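Local coordinates for dihydrofolate reductase, putative (Aspergillus flavus, PDB 6DRS), which probably catalyses the NADPH-dependent reduction of dihydrofolate to tetrahydrofolate, and is caught here with NADP and an antifolate inhibitor bound, at residues P6-I10 / V153-G157; I61-T66 / G157-I161; L135-L139 / T164-L168; P173-V177 / V242-R246. All coordinates share one frame; numbering follows the deposited sequence.

Interaction 1: residues P6-I10 / V153-G157. With H8A (3-{[(3R)-7,9-diamino-3-methyl-2,3-dihydrofuro[2,3-f]quinazolin-4-yl]oxy}benzonitrile), chain G.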
loop_
_atom_site.group_PDB
_atom_site.type_symbol
_atom_site.label_atom_id
_atom_site.label_comp_id
_atom_site.label_asym_id
_atom_site.label_seq_id
_atom_site.Cartn_x
_atom_site.Cartn_y
_atom_site.Cartn_z
ATOM N N PRO A 6 0.305 15.127 -3.889
ATOM C CA PRO A 6 -0.553 14.071 -4.426
ATOM C C PRO A 6 -0.831 12.978 -3.379
ATOM O O PRO A 6 -0.003 12.733 -2.469
ATOM C CB PRO A 6 0.229 13.519 -5.623
ATOM C CG PRO A 6 1.677 13.785 -5.264
ATOM C CD PRO A 6 1.664 15.057 -4.441
ATOM N N LEU A 7 -1.989 12.337 -3.504
ATOM C CA LEU A 7 -2.314 11.174 -2.666
ATOM C C LEU A 7 -2.191 9.915 -3.529
ATOM O O LEU A 7 -2.743 9.845 -4.621
ATOM C CB LEU A 7 -3.737 11.354 -2.121
ATOM C CG LEU A 7 -4.109 10.457 -0.941
ATOM C CD1 LEU A 7 -3.005 10.438 0.111
ATOM C CD2 LEU A 7 -5.419 10.901 -0.328
ATOM N N THR A 8 -1.398 8.961 -3.093
ATOM C CA THR A 8 -1.181 7.791 -3.915
ATOM C C THR A 8 -1.847 6.582 -3.240
ATOM O O THR A 8 -1.492 6.228 -2.122
ATOM C CB THR A 8 0.319 7.580 -4.153
ATOM O OG1 THR A 8 0.841 8.777 -4.741
ATOM C CG2 THR A 8 0.613 6.381 -5.021
ATOM N N LEU A 9 -2.812 5.977 -3.929
ATOM C CA LEU A 9 -3.330 4.634 -3.599
ATOM C C LEU A 9 -2.410 3.587 -4.237
ATOM O O LEU A 9 -2.065 3.690 -5.427
ATOM C CB LEU A 9 -4.744 4.502 -4.167
ATOM C CG LEU A 9 -5.828 5.278 -3.430
ATOM C CD1 LEU A 9 -5.525 6.768 -3.417
ATOM C CD2 LEU A 9 -7.191 5.000 -4.059
ATOM N N ILE A 10 -1.957 2.618 -3.453
ATOM C CA ILE A 10 -1.196 1.524 -4.017
ATOM C C ILE A 10 -1.911 0.221 -3.667
ATOM O O ILE A 10 -2.323 0.009 -2.495
ATOM C CB ILE A 10 0.259 1.539 -3.534
ATOM C CG1 ILE A 10 1.067 0.437 -4.210
ATOM C CG2 ILE A 10 0.351 1.488 -2.011
ATOM C CD1 ILE A 10 2.516 0.402 -3.804
ATOM N N VAL A 153 2.746 10.206 1.175
ATOM C CA VAL A 153 1.588 9.546 1.813
ATOM C C VAL A 153 0.954 8.564 0.816
ATOM O O VAL A 153 0.573 8.917 -0.309
ATOM C CB VAL A 153 0.569 10.564 2.352
ATOM C CG1 VAL A 153 -0.641 9.874 2.975
ATOM C CG2 VAL A 153 1.224 11.518 3.342
ATOM N N PHE A 154 0.837 7.328 1.265
ATOM C CA PHE A 154 0.231 6.258 0.502
ATOM C C PHE A 154 -1.053 5.821 1.200
ATOM O O PHE A 154 -1.065 5.695 2.429
ATOM C CB PHE A 154 1.147 5.036 0.483
ATOM C CG PHE A 154 2.355 5.242 -0.379
ATOM C CD1 PHE A 154 2.283 5.042 -1.748
ATOM C CD2 PHE A 154 3.541 5.725 0.169
ATOM C CE1 PHE A 154 3.390 5.281 -2.552
ATOM C CE2 PHE A 154 4.656 5.941 -0.636
ATOM C CZ PHE A 154 4.577 5.720 -1.994
ATOM N N VAL A 155 -2.104 5.588 0.420
ATOM C CA VAL A 155 -3.284 4.866 0.928
ATOM C C VAL A 155 -3.144 3.393 0.536
ATOM O O VAL A 155 -3.157 3.090 -0.659
ATOM C CB VAL A 155 -4.572 5.464 0.352
ATOM C CG1 VAL A 155 -5.794 4.597 0.679
ATOM C CG2 VAL A 155 -4.767 6.887 0.840
ATOM N N ILE A 156 -2.947 2.515 1.526
ATOM C CA ILE A 156 -2.591 1.120 1.245
ATOM C C ILE A 156 -3.799 0.172 1.366
ATOM O O ILE A 156 -3.591 -1.058 1.312
ATOM C CB ILE A 156 -1.382 0.640 2.082
ATOM C CG1 ILE A 156 -1.720 0.454 3.571
ATOM C CG2 ILE A 156 -0.235 1.620 1.872
ATOM C CD1 ILE A 156 -0.814 -0.512 4.294
ATOM N N GLY A 157 -5.027 0.699 1.472
ATOM C CA GLY A 157 -6.192 -0.179 1.562
ATOM C C GLY A 157 -6.848 -0.254 2.944
ATOM O O GLY A 157 -6.434 0.425 3.898
HETATM C C2 H8A G . 0.650 -6.390 0.914
HETATM C C3 H8A G . 1.057 -6.294 -0.421
HETATM C C4 H8A G . 0.628 -5.205 -1.208
HETATM C C5 H8A G . -0.235 -4.219 -0.677
HETATM C C6 H8A G . -0.606 -4.348 0.683
HETATM C C7 H8A G . -0.185 -5.415 1.428
HETATM C C8 H8A G . -0.616 -3.164 -1.474
HETATM O O1 H8A G . 1.059 -7.426 1.697
HETATM C C10 H8A G . 0.617 -4.028 -3.260
HETATM C C14 H8A G . 2.057 -7.330 2.651
HETATM C C15 H8A G . 2.119 -8.314 3.662
HETATM C C16 H8A G . 3.125 -8.243 4.641
HETATM C C17 H8A G . 4.060 -7.193 4.603
HETATM C C18 H8A G . 4.034 -6.194 3.607
HETATM N N9 H8A G . -0.198 -3.092 -2.758
HETATM N N11 H8A G . 1.002 -5.086 -2.513
HETATM N N12 H8A G . -1.465 -2.117 -0.915
HETATM N N13 H8A G . 1.094 -3.987 -4.646
HETATM C C19 H8A G . 3.011 -6.283 2.638
HETATM C C20 H8A G . 4.934 -5.199 3.597
HETATM N N21 H8A G . 5.713 -4.289 3.632
HETATM C C22 H8A G . -0.719 -5.354 2.785
HETATM C C23 H8A G . -1.703 -4.188 2.661
HETATM O O24 H8A G . -1.405 -3.512 1.426
HETATM C C25 H8A G . 0.361 -4.810 3.695
HETATM O O HOH W 1 2.077 9.922 -2.429
#

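Interaction 2: residues I61-T66 / G157-I161. With NAP (NADP nicotinamide-adenine-dinucleotide phosphate), chain H; SO4 (sulfate ion), chain C.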
loop_
_atom_site.group_PDB
_atom_site.type_symbol
_atom_site.label_atom_id
_atom_site.label_comp_id
_atom_site.label_asym_id
_atom_site.label_seq_id
_atom_site.Cartn_x
_atom_site.Cartn_y
_atom_site.Cartn_z
ATOM N N ILE A 61 -1.611 5.072 5.013
ATOM C CA ILE A 61 -2.907 5.102 5.678
ATOM C C ILE A 61 -3.691 3.835 5.308
ATOM O O ILE A 61 -3.799 3.502 4.116
ATOM C CB ILE A 61 -3.636 6.410 5.355
ATOM C CG1 ILE A 61 -2.762 7.572 5.829
ATOM C CG2 ILE A 61 -5.007 6.440 6.026
ATOM C CD1 ILE A 61 -3.271 8.925 5.397
ATOM N N MET A 62 -4.188 3.121 6.328
ATOM C CA MET A 62 -4.842 1.823 6.119
ATOM C C MET A 62 -6.111 1.695 6.981
ATOM O O MET A 62 -6.230 2.285 8.057
ATOM C CB MET A 62 -3.881 0.672 6.432
ATOM C CG MET A 62 -3.562 0.534 7.904
ATOM S SD MET A 62 -2.037 -0.401 8.121
ATOM C CE MET A 62 -0.853 0.940 7.926
ATOM N N GLY A 63 -7.084 0.908 6.505
ATOM C CA GLY A 63 -8.228 0.541 7.347
ATOM C C GLY A 63 -7.808 -0.465 8.414
ATOM O O GLY A 63 -6.788 -1.157 8.271
ATOM N N ARG A 64 -8.591 -0.557 9.493
ATOM C CA ARG A 64 -8.216 -1.420 10.609
ATOM C C ARG A 64 -8.095 -2.887 10.156
ATOM O O ARG A 64 -7.240 -3.627 10.669
ATOM C CB ARG A 64 -9.111 -1.155 11.827
ATOM C CG ARG A 64 -8.685 -1.908 13.084
ATOM C CD ARG A 64 -9.164 -3.355 13.112
ATOM N NE ARG A 64 -10.601 -3.326 12.876
ATOM C CZ ARG A 64 -11.357 -4.385 12.636
ATOM N NH1 ARG A 64 -10.820 -5.591 12.562
ATOM N NH2 ARG A 64 -12.653 -4.214 12.458
ATOM N N LYS A 65 -8.912 -3.317 9.189
ATOM C CA LYS A 65 -8.875 -4.723 8.775
ATOM C C LYS A 65 -7.574 -5.015 8.018
ATOM O O LYS A 65 -6.972 -6.096 8.183
ATOM C CB LYS A 65 -10.117 -5.083 7.954
ATOM C CG LYS A 65 -11.342 -5.417 8.793
ATOM C CD LYS A 65 -12.620 -5.321 7.995
ATOM C CE LYS A 65 -13.824 -5.953 8.655
ATOM N NZ LYS A 65 -15.058 -5.263 8.204
ATOM N N THR A 66 -7.118 -4.053 7.224
ATOM C CA THR A 66 -5.845 -4.207 6.521
ATOM C C THR A 66 -4.705 -4.219 7.538
ATOM O O THR A 66 -3.795 -5.050 7.451
ATOM C CB THR A 66 -5.650 -3.117 5.459
ATOM O OG1 THR A 66 -6.691 -3.258 4.489
ATOM C CG2 THR A 66 -4.303 -3.224 4.779
ATOM N N GLY A 157 -5.027 0.699 1.472
ATOM C CA GLY A 157 -6.192 -0.179 1.562
ATOM C C GLY A 157 -6.848 -0.254 2.944
ATOM O O GLY A 157 -6.434 0.425 3.898
ATOM N N GLY A 158 -7.903 -1.072 3.058
ATOM C CA GLY A 158 -8.424 -1.856 1.926
ATOM C C GLY A 158 -9.563 -1.158 1.199
ATOM O O GLY A 158 -9.553 0.058 1.021
ATOM N N ALA A 159 -10.552 -1.935 0.759
ATOM C CA ALA A 159 -11.622 -1.427 -0.125
ATOM C C ALA A 159 -12.337 -0.236 0.508
ATOM O O ALA A 159 -12.582 0.725 -0.186
ATOM C CB ALA A 159 -12.591 -2.530 -0.488
ATOM N N GLU A 160 -12.649 -0.276 1.809
ATOM C CA GLU A 160 -13.430 0.844 2.426
ATOM C C GLU A 160 -12.602 2.135 2.434
ATOM O O GLU A 160 -13.105 3.194 2.078
ATOM C CB GLU A 160 -13.901 0.510 3.844
ATOM C CG GLU A 160 -14.900 -0.640 3.903
ATOM C CD GLU A 160 -15.425 -0.957 5.302
ATOM O OE1 GLU A 160 -15.725 -2.156 5.591
ATOM O OE2 GLU A 160 -15.521 -0.016 6.115
ATOM N N ILE A 161 -11.343 2.030 2.854
ATOM C CA ILE A 161 -10.417 3.174 2.867
ATOM C C ILE A 161 -10.185 3.684 1.433
ATOM O O ILE A 161 -10.215 4.908 1.223
ATOM C CB ILE A 161 -9.111 2.821 3.618
ATOM C CG1 ILE A 161 -9.203 3.134 5.112
ATOM C CG2 ILE A 161 -7.914 3.531 3.012
ATOM C CD1 ILE A 161 -10.543 2.837 5.753
HETATM P PA NAP H . -10.413 -2.018 5.223
HETATM O O1A NAP H . -8.966 -2.422 5.269
HETATM O O2A NAP H . -11.039 -0.954 4.396
HETATM O O5B NAP H . -10.893 -1.781 6.757
HETATM C C5B NAP H . -12.270 -1.651 7.160
HETATM C C4B NAP H . -12.219 -1.088 8.566
HETATM O O4B NAP H . -11.653 0.223 8.523
HETATM C C3B NAP H . -13.582 -0.891 9.211
HETATM O O3B NAP H . -14.025 -2.104 9.841
HETATM C C2B NAP H . -13.291 0.208 10.216
HETATM O O2B NAP H . -12.518 -0.314 11.294
HETATM C C1B NAP H . -12.291 1.082 9.482
HETATM N N9A NAP H . -12.965 2.136 8.745
HETATM C C8A NAP H . -13.333 1.963 7.465
HETATM N N7A NAP H . -13.934 3.083 7.010
HETATM C C5A NAP H . -13.944 3.994 8.007
HETATM C C6A NAP H . -14.437 5.381 8.163
HETATM N N6A NAP H . -15.011 5.962 7.101
HETATM N N1A NAP H . -14.288 6.030 9.338
HETATM C C2A NAP H . -13.686 5.394 10.361
HETATM N N3A NAP H . -13.213 4.121 10.283
HETATM C C4A NAP H . -13.309 3.364 9.160
HETATM O O3 NAP H . -11.219 -3.438 5.048
HETATM P PN NAP H . -11.770 -4.150 3.689
HETATM O O1N NAP H . -12.325 -3.173 2.739
HETATM O O2N NAP H . -12.624 -5.263 4.257
HETATM O O5D NAP H . -10.438 -4.797 3.088
HETATM C C5D NAP H . -9.687 -5.728 3.828
HETATM C C4D NAP H . -9.369 -6.787 2.795
HETATM O O4D NAP H . -8.748 -6.146 1.680
HETATM C C3D NAP H . -8.440 -7.885 3.255
HETATM O O3D NAP H . -8.868 -9.102 2.588
HETATM C C2D NAP H . -7.108 -7.424 2.727
HETATM O O2D NAP H . -6.250 -8.520 2.533
HETATM C C1D NAP H . -7.482 -6.760 1.421
HETATM N N1N NAP H . -6.476 -5.772 0.978
HETATM C C2N NAP H . -5.859 -5.987 -0.208
HETATM C C3N NAP H . -4.870 -5.108 -0.695
HETATM C C7N NAP H . -4.206 -5.375 -2.044
HETATM O O7N NAP H . -3.419 -4.558 -2.536
HETATM N N7N NAP H . -4.502 -6.525 -2.678
HETATM C C4N NAP H . -4.503 -4.009 0.107
HETATM C C5N NAP H . -5.157 -3.826 1.327
HETATM C C6N NAP H . -6.133 -4.725 1.759
HETATM P P2B NAP H . -13.210 -0.768 12.675
HETATM O O1X NAP H . -14.047 -1.995 12.339
HETATM O O2X NAP H . -12.021 -1.223 13.497
HETATM O O3X NAP H . -13.986 0.479 12.968
HETATM S S SO4 C . -13.753 -7.717 12.157
HETATM O O1 SO4 C . -14.035 -8.888 11.297
HETATM O O2 SO4 C . -12.512 -7.122 11.609
HETATM O O3 SO4 C . -14.901 -6.761 12.116
HETATM O O4 SO4 C . -13.537 -8.164 13.560
HETATM O O HOH W 2 -14.886 -4.538 5.307
HETATM O O HOH W 3 -16.228 -2.638 8.095
#

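Interaction 3: residues L135-L139 / T164-L168. With SO4 (sulfate ion), chain B.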
loop_
_atom_site.group_PDB
_atom_site.type_symbol
_atom_site.label_atom_id
_atom_site.label_comp_id
_atom_site.label_asym_id
_atom_site.label_seq_id
_atom_site.Cartn_x
_atom_site.Cartn_y
_atom_site.Cartn_z
ATOM N N LEU A 135 -10.216 8.996 7.417
ATOM C CA LEU A 135 -9.159 9.217 6.433
ATOM C C LEU A 135 -8.731 10.688 6.449
ATOM O O LEU A 135 -7.524 10.985 6.381
ATOM C CB LEU A 135 -9.654 8.834 5.037
ATOM C CG LEU A 135 -8.660 9.138 3.919
ATOM C CD1 LEU A 135 -7.446 8.235 4.025
ATOM C CD2 LEU A 135 -9.314 8.959 2.568
ATOM N N GLU A 136 -9.698 11.599 6.495
ATOM C CA GLU A 136 -9.371 13.017 6.547
ATOM C C GLU A 136 -8.621 13.287 7.858
ATOM O O GLU A 136 -7.587 13.946 7.862
ATOM C CB GLU A 136 -10.626 13.884 6.425
ATOM C CG GLU A 136 -10.939 14.305 4.998
ATOM C CD GLU A 136 -12.309 14.945 4.799
ATOM O OE1 GLU A 136 -12.699 15.793 5.630
ATOM O OE2 GLU A 136 -12.996 14.588 3.821
ATOM N N ALA A 137 -9.144 12.737 8.949
ATOM C CA ALA A 137 -8.513 12.816 10.256
ATOM C C ALA A 137 -7.082 12.274 10.191
ATOM O O ALA A 137 -6.187 12.877 10.776
ATOM C CB ALA A 137 -9.328 12.056 11.278
ATOM N N ALA A 138 -6.883 11.134 9.519
ATOM C CA ALA A 138 -5.553 10.526 9.374
ATOM C C ALA A 138 -4.596 11.492 8.660
ATOM O O ALA A 138 -3.452 11.708 9.106
ATOM C CB ALA A 138 -5.661 9.207 8.637
ATOM N N LEU A 139 -5.068 12.063 7.556
ATOM C CA LEU A 139 -4.249 12.982 6.784
ATOM C C LEU A 139 -3.861 14.175 7.671
ATOM O O LEU A 139 -2.698 14.529 7.743
ATOM C CB LEU A 139 -5.010 13.421 5.531
ATOM C CG LEU A 139 -5.105 12.372 4.420
ATOM C CD1 LEU A 139 -5.963 12.877 3.262
ATOM C CD2 LEU A 139 -3.728 11.956 3.919
ATOM N N THR A 164 -13.055 5.673 0.353
ATOM C CA THR A 164 -13.005 7.002 0.988
ATOM C C THR A 164 -11.975 7.905 0.293
ATOM O O THR A 164 -12.282 9.070 -0.017
ATOM C CB THR A 164 -12.696 6.933 2.487
ATOM O OG1 THR A 164 -13.611 6.005 3.065
ATOM C CG2 THR A 164 -12.890 8.272 3.162
ATOM N N ALA A 165 -10.774 7.387 0.031
ATOM C CA ALA A 165 -9.769 8.195 -0.712
ATOM C C ALA A 165 -10.386 8.738 -2.009
ATOM O O ALA A 165 -10.309 9.936 -2.280
ATOM C CB ALA A 165 -8.503 7.413 -0.962
ATOM N N LEU A 166 -11.039 7.871 -2.778
ATOM C CA LEU A 166 -11.514 8.237 -4.097
ATOM C C LEU A 166 -12.646 9.254 -3.969
ATOM O O LEU A 166 -12.939 9.937 -4.922
ATOM C CB LEU A 166 -11.961 6.985 -4.853
ATOM C CG LEU A 166 -10.831 6.019 -5.219
ATOM C CD1 LEU A 166 -11.384 4.676 -5.661
ATOM C CD2 LEU A 166 -9.945 6.602 -6.309
ATOM N N GLY A 167 -13.240 9.366 -2.788
ATOM C CA GLY A 167 -14.364 10.257 -2.584
ATOM C C GLY A 167 -13.958 11.589 -1.970
ATOM O O GLY A 167 -14.805 12.459 -1.790
ATOM N N LEU A 168 -12.684 11.774 -1.642
ATOM C CA LEU A 168 -12.232 13.047 -1.042
ATOM C C LEU A 168 -12.465 14.219 -2.003
ATOM O O LEU A 168 -12.265 14.079 -3.208
ATOM C CB LEU A 168 -10.743 12.936 -0.708
ATOM C CG LEU A 168 -10.438 12.722 0.767
ATOM C CD1 LEU A 168 -11.414 11.731 1.377
ATOM C CD2 LEU A 168 -9.008 12.252 0.947
HETATM S S SO4 B . -13.391 10.311 6.729
HETATM O O1 SO4 B . -14.590 10.593 5.917
HETATM O O2 SO4 B . -12.314 11.252 6.320
HETATM O O3 SO4 B . -13.759 10.469 8.156
HETATM O O4 SO4 B . -12.925 8.909 6.568
#

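Interaction 4: residues P173-V177 / V242-R246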
loop_
_atom_site.group_PDB
_atom_site.type_symbol
_atom_site.label_atom_id
_atom_site.label_comp_id
_atom_site.label_asym_id
_atom_site.label_seq_id
_atom_site.Cartn_x
_atom_site.Cartn_y
_atom_site.Cartn_z
ATOM N N PRO A 173 -4.333 15.773 -6.089
ATOM C CA PRO A 173 -4.393 14.749 -7.145
ATOM C C PRO A 173 -4.345 13.348 -6.502
ATOM O O PRO A 173 -3.662 13.137 -5.465
ATOM C CB PRO A 173 -3.192 15.003 -8.080
ATOM C CG PRO A 173 -2.324 16.022 -7.357
ATOM C CD PRO A 173 -3.244 16.722 -6.374
ATOM N N VAL A 174 -5.114 12.410 -7.055
ATOM C CA VAL A 174 -5.041 11.032 -6.583
ATOM C C VAL A 174 -4.522 10.157 -7.722
ATOM O O VAL A 174 -4.913 10.301 -8.882
ATOM C CB VAL A 174 -6.354 10.494 -5.984
ATOM C CG1 VAL A 174 -6.950 11.449 -4.964
ATOM C CG2 VAL A 174 -7.356 10.137 -7.059
ATOM N N ARG A 175 -3.587 9.299 -7.371
ATOM C CA ARG A 175 -2.954 8.472 -8.347
ATOM C C ARG A 175 -3.064 7.042 -7.835
ATOM O O ARG A 175 -3.043 6.818 -6.611
ATOM C CB ARG A 175 -1.483 8.868 -8.492
ATOM C CG ARG A 175 -1.307 10.373 -8.582
ATOM C CD ARG A 175 0.046 10.957 -8.308
ATOM N NE ARG A 175 0.923 10.354 -7.317
ATOM C CZ ARG A 175 2.191 10.733 -7.219
ATOM N NH1 ARG A 175 2.984 10.222 -6.300
ATOM N NH2 ARG A 175 2.660 11.646 -8.049
ATOM N N ILE A 176 -3.150 6.098 -8.769
ATOM C CA ILE A 176 -3.183 4.714 -8.386
ATOM C C ILE A 176 -1.939 4.018 -8.939
ATOM O O ILE A 176 -1.721 4.009 -10.141
ATOM C CB ILE A 176 -4.500 4.046 -8.834
ATOM C CG1 ILE A 176 -5.703 4.639 -8.098
ATOM C CG2 ILE A 176 -4.409 2.549 -8.608
ATOM C CD1 ILE A 176 -7.032 4.319 -8.737
ATOM N N VAL A 177 -1.135 3.431 -8.049
ATOM C CA VAL A 177 -0.076 2.529 -8.479
ATOM C C VAL A 177 -0.585 1.085 -8.326
ATOM O O VAL A 177 -0.854 0.604 -7.184
ATOM C CB VAL A 177 1.203 2.772 -7.659
ATOM C CG1 VAL A 177 2.258 1.722 -7.941
ATOM C CG2 VAL A 177 1.709 4.185 -7.915
ATOM N N VAL A 242 1.354 -0.702 -13.151
ATOM C CA VAL A 242 0.888 0.346 -14.018
ATOM C C VAL A 242 0.439 1.500 -13.118
ATOM O O VAL A 242 0.359 1.323 -11.903
ATOM C CB VAL A 242 -0.226 -0.152 -14.972
ATOM C CG1 VAL A 242 0.219 -1.361 -15.798
ATOM C CG2 VAL A 242 -1.504 -0.491 -14.214
ATOM N N GLY A 243 0.160 2.670 -13.676
ATOM C CA GLY A 243 -0.390 3.722 -12.857
ATOM C C GLY A 243 -1.511 4.465 -13.554
ATOM O O GLY A 243 -1.549 4.571 -14.779
ATOM N N TYR A 244 -2.410 5.012 -12.760
ATOM C CA TYR A 244 -3.551 5.724 -13.269
ATOM C C TYR A 244 -3.643 7.055 -12.532
ATOM O O TYR A 244 -3.476 7.090 -11.304
ATOM C CB TYR A 244 -4.831 4.942 -12.979
ATOM C CG TYR A 244 -4.984 3.679 -13.782
ATOM C CD1 TYR A 244 -5.483 3.714 -15.075
ATOM C CD2 TYR A 244 -4.651 2.445 -13.246
ATOM C CE1 TYR A 244 -5.600 2.560 -15.835
ATOM C CE2 TYR A 244 -4.779 1.283 -13.985
ATOM C CZ TYR A 244 -5.255 1.343 -15.283
ATOM O OH TYR A 244 -5.394 0.203 -16.010
ATOM N N GLU A 245 -3.864 8.141 -13.265
ATOM C CA GLU A 245 -4.072 9.408 -12.610
ATOM C C GLU A 245 -5.489 9.856 -12.933
ATOM O O GLU A 245 -5.962 9.581 -14.026
ATOM C CB GLU A 245 -3.002 10.431 -13.007
ATOM C CG GLU A 245 -3.220 11.080 -14.363
ATOM C CD GLU A 245 -1.988 11.767 -14.933
ATOM O OE1 GLU A 245 -1.060 12.042 -14.134
ATOM O OE2 GLU A 245 -1.942 12.005 -16.175
ATOM N N ARG A 246 -6.148 10.474 -11.961
ATOM C CA ARG A 246 -7.466 11.020 -12.191
ATOM C C ARG A 246 -7.371 12.182 -13.186
ATOM O O ARG A 246 -6.447 12.974 -13.115
ATOM C CB ARG A 246 -8.103 11.493 -10.882
ATOM C CG ARG A 246 -9.573 11.859 -11.023
ATOM C CD ARG A 246 -10.097 12.517 -9.764
ATOM N NE ARG A 246 -10.632 11.490 -8.892
ATOM C CZ ARG A 246 -10.613 11.532 -7.560
ATOM N NH1 ARG A 246 -9.926 12.472 -6.927
ATOM N NH2 ARG A 246 -11.276 10.619 -6.871
#

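Interaction 1: residues P6-I10 / V153-G157
With CG2 of T8 turned opposite its own N and the F154 ring swung opposite its carbonyl carbon (chi1 -72°), the two side chains run alongside each other, the methyl 3.9 Å from F154 CE1 and oblique to the ring. They belong to parallel neighbours, strands 7-17 and 150-157, at the heart of the dihydrofolate reductase sheet. I10 adds its CG2 to the same patch, between F154 and CG2 of I156. On the opposite face L9 and V155 point the same way, L9 CG 4.0 Å from V155 CB, while L7 lays CD1 against V153 CG1 at 3.8 Å; helix 159-167 covers this side through A165 and I161.

The backbones are joined by V155 N to T8 O at 2.7 Å and I10 N to V155 O at 3.1 Å, with a weaker bond from T8 N to V153 O. A water next to the first rung donates to V153 O at 2.8 Å and also bonds T8 OG1, which R175 holds as well.

Beyond I10 the strands splay into the inhibitor pocket. The ligand amine N12 gives an almost straight bond (177°) to I10 O at 2.8 Å, a carbonyl also bonded to the Y162 hydroxyl. The same N12 makes a weak, bent bond to I156 O, 3.3 Å long with 133° at the hydrogen.

Interaction 2: residues I61-T66 / G157-I161
A cis peptide joins G157 to G158, a hallmark of dihydrofolate reductases, and it puts the carbonyl O and the next N-H on the same side, facing 61-66 and the cofactor. G157 O takes the N-H of G63 at 2.7 Å, in the carbonyl plane and on a lone pair. G158 N instead reaches O1A of the NADP diphosphate at 2.8 Å. T66 comes to that same oxygen from the other segment, its OG1 donating to O1A at 2.5 Å while its CG2 rests against the nicotinamide ring.

Two helix starts, those of 64-69 and 159-167, thus close on the diphosphate; E160 N adds a bond to O1N at 3.1 Å, and both helix ends would be expected to favour the negative charge. The bare CA atoms of G63, G157 and G158 let the cofactor lie close to the chain.

R64 bends at chi2 (-81°) and again at chi3 and offers its edge to the 2'-phosphate of the adenosine, the group that distinguishes NADP from NAD, NE to O2X and NH2 to O1X, each 2.6 Å. A sulfate, probably from the crystallisation liquor, shares the edge through NH1 and NH2, and D68 forms a salt bridge with NH1. K65 NZ stays 4.1 Å from E160 OE1, and two waters bridge them and tie both to the cofactor. I161 packs CG1 on G63 and CD1 over one face of the adenine, 3.4 Å from C8A.

Strand 57-63 runs here between strands 81-85 and 150-157, and I61 packs on helix 135-146.

Interaction 3: residues L135-L139 / T164-L168
Helix 135-146 is the helix of a beta-alpha-beta crossover, linking the parallel strands 128-132 and 150-157 of the reductase sheet, and here its first turn packs against the C-terminal part of helix 159-167. L135 does most of the work. Its CG stands opposite the backbone N (chi1 175°), which drives CD2 against the neighbouring backbone, a tight 3.4 Å from A165 CA. The same methyl touches CG2 of T164 at 3.7 Å and CD1 of L168, also at 3.7 Å, so it fills the middle of the contact. One turn on, L139 and L168 meet tip to tip, L139 CD1 to L168 CD2 at 3.9 Å. E136 slides past L168 in the opposite direction, on the solvent-exposed side. Beneath, L139 and L168 both reach L7 of strand 7-17, and L135 reaches I61.

A sulfate, probably from the crystallisation liquor, sits at the start of helix 135-146. Sulfate O4 accepts from L135 N at 2.8 Å. Sulfate O2 accepts from E136 N at 2.6 Å, in keeping with the partial positive charge of a helix N terminus. T164 turns its hydroxyl back to E160 O, and its CG2 methyl lies 3.5 Å from sulfate O4.

Interaction 4: residues P173-V177 / V242-R246
V174, I176 and Y244 lose the most surface where strands 174-183 and 237-246 pair antiparallel in the reductase sheet. I176 and Y244 form a hydrogen-bonded pair: I176 N donates to Y244 O at 2.7 Å and Y244 N returns to I176 O at 2.9 Å. Their side chains leave the sheet on the same face, I176 CB 4.3 Å from Y244 CB, and diverge beyond. Each of these carbonyls also receives a CA-H from the non-hydrogen-bonded pairs on either side, G243 CA to I176 O at 3.0 Å and R175 CA to Y244 O at 3.3 Å.

V174 lies on the same face and is covered by R246. The arginine sends CG away from its backbone N (chi1 -170°) and then bends at chi3 (-91°), which swings the guanidinium across the valine; V174 CG2 sits over one face of it, toward the rim, 3.5 Å from NH1. Along the backbone R246 N makes a weak 3.3 Å bond to V174 O, and its NH2 makes a weak bond to L166 O. On the other face R175 and E245 part company, R175 going to T8 OG1 and the W222 ring, E245 to a salt bridge with R212.

Strand 174-183 is thus flanked by strands 7-17 and 237-246, and the latter pairs in turn with 211-213, while helix 216-223 covers the V177 and E245 side.

In the fold
From the N terminus, 6-10 waits until 153-157 to pair, so interaction 1 closes a loop of 142 residues. Interaction 2 starts within that loop at 61-66 and ends directly after it, on 157-161; the two share G157. Interaction 3 opens later still, at 135-139, and closes at 164-168, so it crosses both. Interaction 4 begins only after these are complete and brings the C-terminal strand to 173-177. Interactions 1, 2 and 4 all reach one sheet, stepping through strands 57-63, 150-157, 7-17, 174-183 and 237-246, while interaction 3 joins two helices lying on it, touching interactions 1 and 2 through apolar side chains and interaction 4 where L166 O meets R246 NH2.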